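Thylakoid lumenal 15 kDa protein 1, chloroplastic (Arabidopsis thaliana, PDB 3N90) is of unknown function but folds as a pentapeptide repeat protein, a right-handed quadrilateral beta helix, and resides in the thylakoid lumen of the chloroplast. Local coordinates at residues Gly11-Gly15 / Gln16-Gly20; Lys21-Ser24 / Gly25-Leu28; Val112-Arg115 / Asp116-Val120. The protein carries 2 engineered substitutions. One frame throughout, in Å; residues are numbered along the deposited sequence.

Interaction 1: Gly11-Gly15 / Gln16-Gly20; sequences GVTRG and QDLSG
Gln-16 folds its side chain back over the backbone that precedes it, its CG lying against the carbonyl oxygen of Val-12 at 3.4 Å. With CG anti to the carbonyl carbon (chi1 -66°) and a bend at chi2 (-63°), the chain curls toward Gly-11 instead of running outward, and this curl brings the amide to water. A single water joins three groups there: it donates to Gly-11 O at 2.7 Å and to Arg-14 O at 2.6 Å, and it accepts from Gln-16 NE2 at 2.9 Å. The amide thus reaches the two carbonyls through a bridge, with no direct hydrogen bond between the segments. An alanine here would leave that water without its N-H donor and is likely to let it shift, weakening the link between Gly-11 O and Arg-14 O. On the apolar side Leu-18 sends CD1 back against the backbone of Thr-13, 4.0 Å from its CA. Ser-36 bonds through its OG to both Thr-13 O and Gln-16 N, tying this stretch to the next coil, while Thr-13 OG1 bonds to Asp-32 O. Further on, Asp-17 OD1 accepts from Ser-19 N at 3.1 Å, forming an Asx turn. The chemistry is that of a chain leaving a short, weakly bonded helix for the repeat coils: leucine packs inward, and a water with both protons given to carbonyls settles the polar outer side.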
loop_
_atom_site.group_PDB
_atom_site.type_symbol
_atom_site.label_atom_id
_atom_site.label_comp_id
_atom_site.label_asym_id
_atom_site.label_seq_id
_atom_site.Cartn_x
_atom_site.Cartn_y
_atom_site.Cartn_z
ATOM N N GLY A 11 15.595 -10.036 7.202
ATOM C CA GLY A 11 15.560 -10.062 8.689
ATOM C C GLY A 11 15.482 -8.688 9.328
ATOM O O GLY A 11 15.122 -8.545 10.515
ATOM N N VAL A 12 15.799 -7.670 8.533
ATOM C CA VAL A 12 15.814 -6.305 8.973
ATOM C C VAL A 12 14.381 -5.756 9.020
ATOM O O VAL A 12 14.058 -4.910 9.849
ATOM C CB VAL A 12 16.675 -5.439 8.023
ATOM C CG1 VAL A 12 16.490 -3.959 8.291
ATOM C CG2 VAL A 12 18.153 -5.872 8.060
ATOM N N THR A 13 13.529 -6.268 8.129
ATOM C CA THR A 13 12.210 -5.698 7.937
ATOM C C THR A 13 11.066 -6.601 8.436
ATOM O O THR A 13 9.951 -6.116 8.698
ATOM C CB THR A 13 12.015 -5.294 6.455
ATOM O OG1 THR A 13 12.236 -6.435 5.625
ATOM C CG2 THR A 13 13.002 -4.167 6.055
ATOM N N ARG A 14 11.314 -7.894 8.587
ATOM C CA ARG A 14 10.224 -8.802 8.925
ATOM C C ARG A 14 9.985 -8.903 10.447
ATOM O O ARG A 14 10.938 -9.161 11.204
ATOM C CB ARG A 14 10.443 -10.173 8.274
ATOM C CG ARG A 14 11.475 -11.003 8.966
ATOM C CD ARG A 14 11.849 -12.257 8.200
ATOM N NE ARG A 14 13.148 -12.754 8.680
ATOM C CZ ARG A 14 13.954 -13.562 7.992
ATOM N NH1 ARG A 14 13.607 -13.981 6.774
ATOM N NH2 ARG A 14 15.112 -13.947 8.520
ATOM N N GLY A 15 8.732 -8.732 10.877
ATOM C CA GLY A 15 8.349 -8.861 12.293
ATOM C C GLY A 15 9.134 -7.884 13.164
ATOM O O GLY A 15 9.623 -8.245 14.260
ATOM N N GLN A 16 9.280 -6.663 12.660
ATOM C CA GLN A 16 10.030 -5.620 13.373
ATOM C C GLN A 16 9.161 -4.413 13.693
ATOM O O GLN A 16 8.167 -4.153 13.006
ATOM C CB GLN A 16 11.216 -5.181 12.527
ATOM C CG GLN A 16 12.261 -6.283 12.327
ATOM C CD GLN A 16 12.911 -6.720 13.618
ATOM O OE1 GLN A 16 13.133 -5.919 14.518
ATOM N NE2 GLN A 16 13.222 -7.996 13.713
ATOM N N ASP A 17 9.542 -3.664 14.733
ATOM C CA ASP A 17 8.896 -2.389 14.989
ATOM C C ASP A 17 9.656 -1.309 14.249
ATOM O O ASP A 17 10.764 -0.938 14.653
ATOM C CB ASP A 17 8.847 -2.091 16.498
ATOM C CG ASP A 17 8.078 -0.801 16.811
ATOM O OD1 ASP A 17 7.776 -0.016 15.876
ATOM O OD2 ASP A 17 7.726 -0.589 17.992
ATOM N N LEU A 18 9.064 -0.836 13.148
ATOM C CA LEU A 18 9.654 0.140 12.270
ATOM C C LEU A 18 8.772 1.374 12.198
ATOM O O LEU A 18 8.749 2.092 11.195
ATOM C CB LEU A 18 9.843 -0.473 10.857
ATOM C CG LEU A 18 10.800 -1.666 10.792
ATOM C CD1 LEU A 18 10.830 -2.229 9.360
ATOM C CD2 LEU A 18 12.195 -1.268 11.240
ATOM N N SER A 19 8.057 1.662 13.282
ATOM C CA SER A 19 7.242 2.869 13.303
ATOM C C SER A 19 8.131 4.107 13.021
ATOM O O SER A 19 9.282 4.182 13.494
ATOM C CB SER A 19 6.536 3.063 14.641
ATOM O OG SER A 19 5.895 1.896 15.105
ATOM N N GLY A 20 7.594 5.027 12.224
ATOM C CA GLY A 20 8.207 6.319 11.950
ATOM C C GLY A 20 9.478 6.236 11.133
ATOM O O GLY A 20 10.192 7.238 11.025
HETATM O O HOH W 1 13.259 -10.137 11.694
#

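Interaction 2: Lys21-Ser24 / Gly25-Leu28; sequences KDFS and GQTL
The backbone of Lys-21 to Leu-28 reverses through a type II beta turn from Phe-23 to Gln-26, closed by Gln-26 N donating to Phe-23 O at 3.2 Å, with the donor tilted 34° from the carbonyl plane. Gly-25 occupies the third position with positive phi, where a CB would clash with Ser-24 O. Just ahead of the turn, Asp-22 OD1 takes two donors from one residue, Ser-24 N at 2.8 Å and Ser-24 OG at 2.5 Å, the hydroxyl arriving on the syn lone pair; the bond from N makes an Asx turn. The chi1 of 56°, with OG between the backbone N and the carbonyl carbon, brings the hydroxyl to the same oxygen that the N-H meets. Gln-26 lays its extended chain back across the turn, CG against Phe-23 O, and its NE2 comes to the edge of the Phe-23 ring, 3.8 Å from CD1, with amide and ring planes 69° apart. A water donates to Gln-26 OE1 and Ser-24 O, and NE2 makes a weak hydrogen bond to Tyr-8 OH. Inside, Leu-28 meets Phe-23 at about a right angle, its CD1 3.9 Å from Phe-23 CB. Phe-33 meets the Phe-23 ring edge-to-face. Nearly parallel Phe-23 and Phe-43 rings one coil apart, with a beta turn at the corner, are characteristic of the right-handed quadrilateral beta helix of pentapeptide repeat proteins.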
loop_
_atom_site.group_PDB
_atom_site.type_symbol
_atom_site.label_atom_id
_atom_site.label_comp_id
_atom_site.label_asym_id
_atom_site.label_seq_id
_atom_site.Cartn_x
_atom_site.Cartn_y
_atom_site.Cartn_z
ATOM N N LYS A 21 9.774 5.071 10.541
ATOM C CA LYS A 21 11.015 4.928 9.791
ATOM C C LYS A 21 10.880 5.454 8.365
ATOM O O LYS A 21 9.779 5.420 7.764
ATOM C CB LYS A 21 11.565 3.503 9.821
ATOM C CG LYS A 21 11.849 2.930 11.224
ATOM C CD LYS A 21 12.671 3.891 12.075
ATOM C CE LYS A 21 13.452 3.189 13.170
ATOM N NZ LYS A 21 14.564 4.109 13.616
ATOM N N ASP A 22 11.985 5.979 7.834
ATOM C CA ASP A 22 11.936 6.613 6.518
ATOM C C ASP A 22 12.518 5.724 5.428
ATOM O O ASP A 22 13.719 5.513 5.343
ATOM C CB ASP A 22 12.587 8.017 6.551
ATOM C CG ASP A 22 12.307 8.831 5.290
ATOM O OD1 ASP A 22 11.981 8.242 4.235
ATOM O OD2 ASP A 22 12.416 10.085 5.352
ATOM N N PHE A 23 11.623 5.162 4.609
ATOM C CA PHE A 23 11.997 4.344 3.480
ATOM C C PHE A 23 11.707 5.050 2.135
ATOM O O PHE A 23 11.679 4.400 1.098
ATOM C CB PHE A 23 11.198 3.036 3.506
ATOM C CG PHE A 23 11.583 2.087 4.619
ATOM C CD1 PHE A 23 12.698 1.248 4.488
ATOM C CD2 PHE A 23 10.844 2.040 5.812
ATOM C CE1 PHE A 23 13.068 0.341 5.526
ATOM C CE2 PHE A 23 11.213 1.167 6.848
ATOM C CZ PHE A 23 12.318 0.298 6.690
ATOM N N SER A 24 11.491 6.358 2.169
ATOM C CA SER A 24 11.026 7.090 0.976
ATOM C C SER A 24 12.022 6.934 -0.179
ATOM O O SER A 24 13.240 6.995 0.024
ATOM C CB SER A 24 10.778 8.564 1.312
ATOM O OG SER A 24 11.956 9.119 1.868
ATOM N N GLY A 25 11.503 6.669 -1.373
ATOM C CA GLY A 25 12.319 6.508 -2.603
ATOM C C GLY A 25 13.194 5.269 -2.728
ATOM O O GLY A 25 13.941 5.103 -3.726
ATOM N N GLN A 26 13.127 4.379 -1.750
ATOM C CA GLN A 26 14.023 3.242 -1.730
ATOM C C GLN A 26 13.540 2.099 -2.577
ATOM O O GLN A 26 12.329 1.934 -2.788
ATOM C CB GLN A 26 14.256 2.801 -0.308
ATOM C CG GLN A 26 14.792 3.966 0.516
ATOM C CD GLN A 26 15.366 3.529 1.801
ATOM O OE1 GLN A 26 15.757 4.350 2.632
ATOM N NE2 GLN A 26 15.420 2.230 2.000
ATOM N N THR A 27 14.496 1.302 -3.061
ATOM C CA THR A 27 14.191 0.102 -3.799
ATOM C C THR A 27 13.985 -1.017 -2.818
ATOM O O THR A 27 14.930 -1.454 -2.136
ATOM C CB THR A 27 15.310 -0.248 -4.790
ATOM O OG1 THR A 27 15.508 0.870 -5.634
ATOM C CG2 THR A 27 14.925 -1.429 -5.647
ATOM N N LEU A 28 12.720 -1.456 -2.715
ATOM C CA LEU A 28 12.307 -2.493 -1.786
ATOM C C LEU A 28 11.478 -3.594 -2.478
ATOM O O LEU A 28 10.471 -4.064 -1.954
ATOM C CB LEU A 28 11.510 -1.878 -0.623
ATOM C CG LEU A 28 12.256 -0.744 0.108
ATOM C CD1 LEU A 28 11.281 0.145 0.833
ATOM C CD2 LEU A 28 13.271 -1.336 1.038
HETATM O O HOH W 2 14.989 7.256 2.181
#

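Interaction 3: Val112-Arg115 / Asp116-Val120; sequences VPLR and DDQRV
Arg-115 and Gln-118 form the tight side of this contact, where guanidinium and amide planes stack 25° apart and Gln-118 CD stands 3.4 Å above the guanidinium plane. The same glutamine turns its OE1 to the backbone, accepting from Arg-115 N at 2.9 Å in the carbonyl plane, on a lone pair. Its extended chain beyond CG carries the amide from the first turn of the helix back to Arg-115, the N-cap residue. At the guanidinium edge, Asp-117 receives a side-on salt bridge: Arg-115 NE to OD2 at 2.8 Å and Arg-115 NH2 to OD1 at 3.0 Å, each on a syn lone pair. Carboxylate and guanidinium are nearly coplanar, so the edge is held by two bonds and one face by the amide, which together restrict rotation of the arginine end. Arg-115 O, in turn, accepts from Arg-119 N. On the other side the residues meet by packing and through water. Leu-114 rests its CB over a face of the Arg-119 guanidinium, 3.5 Å from NH2, but no direct hydrogen bond joins the two residues; instead a water donates to Leu-114 O and, at 3.3 Å, to Asp-116 OD1, while accepting from Arg-119 NE at 2.8 Å. The contact marks the passage from the last coil into helix 116-125. Arg-115 NH1 and Gln-118 NE2 bond back to Gly-95 O and Met-93 O of the repeat region, whereas Arg-119 NH1 bonds to Leu-141 O, just past helix 137-140.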
loop_
_atom_site.group_PDB
_atom_site.type_symbol
_atom_site.label_atom_id
_atom_site.label_comp_id
_atom_site.label_asym_id
_atom_site.label_seq_id
_atom_site.Cartn_x
_atom_site.Cartn_y
_atom_site.Cartn_z
ATOM N N VAL A 112 -7.019 -6.023 -8.490
ATOM C CA VAL A 112 -6.992 -6.295 -7.073
ATOM C C VAL A 112 -8.333 -6.946 -6.801
ATOM O O VAL A 112 -9.384 -6.286 -6.991
ATOM C CB VAL A 112 -6.819 -5.000 -6.231
ATOM C CG1 VAL A 112 -7.018 -5.293 -4.722
ATOM C CG2 VAL A 112 -5.449 -4.383 -6.518
ATOM N N PRO A 113 -8.309 -8.228 -6.399
ATOM C CA PRO A 113 -9.563 -8.900 -6.063
ATOM C C PRO A 113 -10.146 -8.219 -4.814
ATOM O O PRO A 113 -9.418 -7.912 -3.878
ATOM C CB PRO A 113 -9.121 -10.340 -5.749
ATOM C CG PRO A 113 -7.738 -10.462 -6.346
ATOM C CD PRO A 113 -7.149 -9.112 -6.195
ATOM N N LEU A 114 -11.438 -7.934 -4.829
ATOM C CA LEU A 114 -12.054 -7.327 -3.659
ATOM C C LEU A 114 -13.366 -8.039 -3.366
ATOM O O LEU A 114 -14.066 -8.447 -4.290
ATOM C CB LEU A 114 -12.331 -5.834 -3.880
ATOM C CG LEU A 114 -11.152 -4.856 -3.978
ATOM C CD1 LEU A 114 -11.661 -3.438 -4.364
ATOM C CD2 LEU A 114 -10.370 -4.830 -2.689
ATOM N N ARG A 115 -13.672 -8.185 -2.092
ATOM C CA ARG A 115 -15.026 -8.534 -1.687
ATOM C C ARG A 115 -15.948 -7.343 -1.923
ATOM O O ARG A 115 -15.516 -6.172 -1.889
ATOM C CB ARG A 115 -15.056 -8.916 -0.211
ATOM C CG ARG A 115 -14.124 -10.071 0.179
ATOM C CD ARG A 115 -14.346 -10.452 1.625
ATOM N NE ARG A 115 -14.363 -9.273 2.501
ATOM C CZ ARG A 115 -13.288 -8.782 3.101
ATOM N NH1 ARG A 115 -12.111 -9.371 2.916
ATOM N NH2 ARG A 115 -13.386 -7.707 3.891
ATOM N N ASP A 116 -17.220 -7.646 -2.172
ATOM C CA ASP A 116 -18.258 -6.618 -2.210
ATOM C C ASP A 116 -18.096 -5.532 -1.143
ATOM O O ASP A 116 -18.081 -4.349 -1.484
ATOM C CB ASP A 116 -19.645 -7.268 -2.116
ATOM C CG ASP A 116 -19.993 -8.093 -3.354
ATOM O OD1 ASP A 116 -19.284 -7.990 -4.387
ATOM O OD2 ASP A 116 -20.995 -8.854 -3.297
ATOM N N ASP A 117 -17.951 -5.912 0.128
ATOM C CA ASP A 117 -17.851 -4.931 1.208
ATOM C C ASP A 117 -16.631 -4.001 1.120
ATOM O O ASP A 117 -16.723 -2.831 1.461
ATOM C CB ASP A 117 -17.938 -5.579 2.602
ATOM C CG ASP A 117 -16.734 -6.463 2.946
ATOM O OD1 ASP A 117 -15.908 -6.026 3.799
ATOM O OD2 ASP A 117 -16.640 -7.593 2.404
ATOM N N GLN A 118 -15.488 -4.552 0.682
ATOM C CA GLN A 118 -14.276 -3.765 0.457
ATOM C C GLN A 118 -14.478 -2.797 -0.712
ATOM O O GLN A 118 -14.099 -1.616 -0.626
ATOM C CB GLN A 118 -13.078 -4.668 0.144
ATOM C CG GLN A 118 -12.730 -5.643 1.229
ATOM C CD GLN A 118 -11.613 -6.572 0.827
ATOM O OE1 GLN A 118 -11.664 -7.231 -0.226
ATOM N NE2 GLN A 118 -10.578 -6.623 1.658
ATOM N N ARG A 119 -15.069 -3.296 -1.800
ATOM C CA ARG A 119 -15.341 -2.440 -2.956
ATOM C C ARG A 119 -16.330 -1.320 -2.583
ATOM O O ARG A 119 -16.173 -0.166 -2.998
ATOM C CB ARG A 119 -15.802 -3.259 -4.167
ATOM C CG ARG A 119 -15.863 -2.462 -5.449
ATOM C CD ARG A 119 -16.167 -3.324 -6.671
ATOM N NE ARG A 119 -15.506 -4.629 -6.629
ATOM C CZ ARG A 119 -14.333 -4.937 -7.185
ATOM N NH1 ARG A 119 -13.610 -4.033 -7.851
ATOM N NH2 ARG A 119 -13.868 -6.175 -7.052
ATOM N N VAL A 120 -17.327 -1.656 -1.769
ATOM C CA VAL A 120 -18.298 -0.651 -1.342
ATOM C C VAL A 120 -17.635 0.492 -0.576
ATOM O O VAL A 120 -17.910 1.667 -0.853
ATOM C CB VAL A 120 -19.454 -1.275 -0.495
ATOM C CG1 VAL A 120 -20.277 -0.199 0.134
ATOM C CG2 VAL A 120 -20.331 -2.150 -1.379
HETATM O O HOH W 3 -10.248 -9.427 -1.113
HETATM O O HOH W 4 -16.437 -7.130 -5.749
#

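In the fold
The three contacts come in series along the chain and mark the two ends of one solenoid. Interactions 1 and 2 are neighbours at the N-terminal end, their centres 13 Å apart, and they touch where Leu-18 CD1 packs on Phe-23 CZ at 4.0 Å, both side chains being buried. Interaction 3 lies on the opposite side of the chain's centre, its centre about 28 Å from the centres of each of the other two, and it makes no touch with them. Interaction 1 takes in most of helix 10-13 and helix 116-125 begins in the third, so short helical elements flank the coils of the pentapeptide repeats, which have no assigned strands, at both ends.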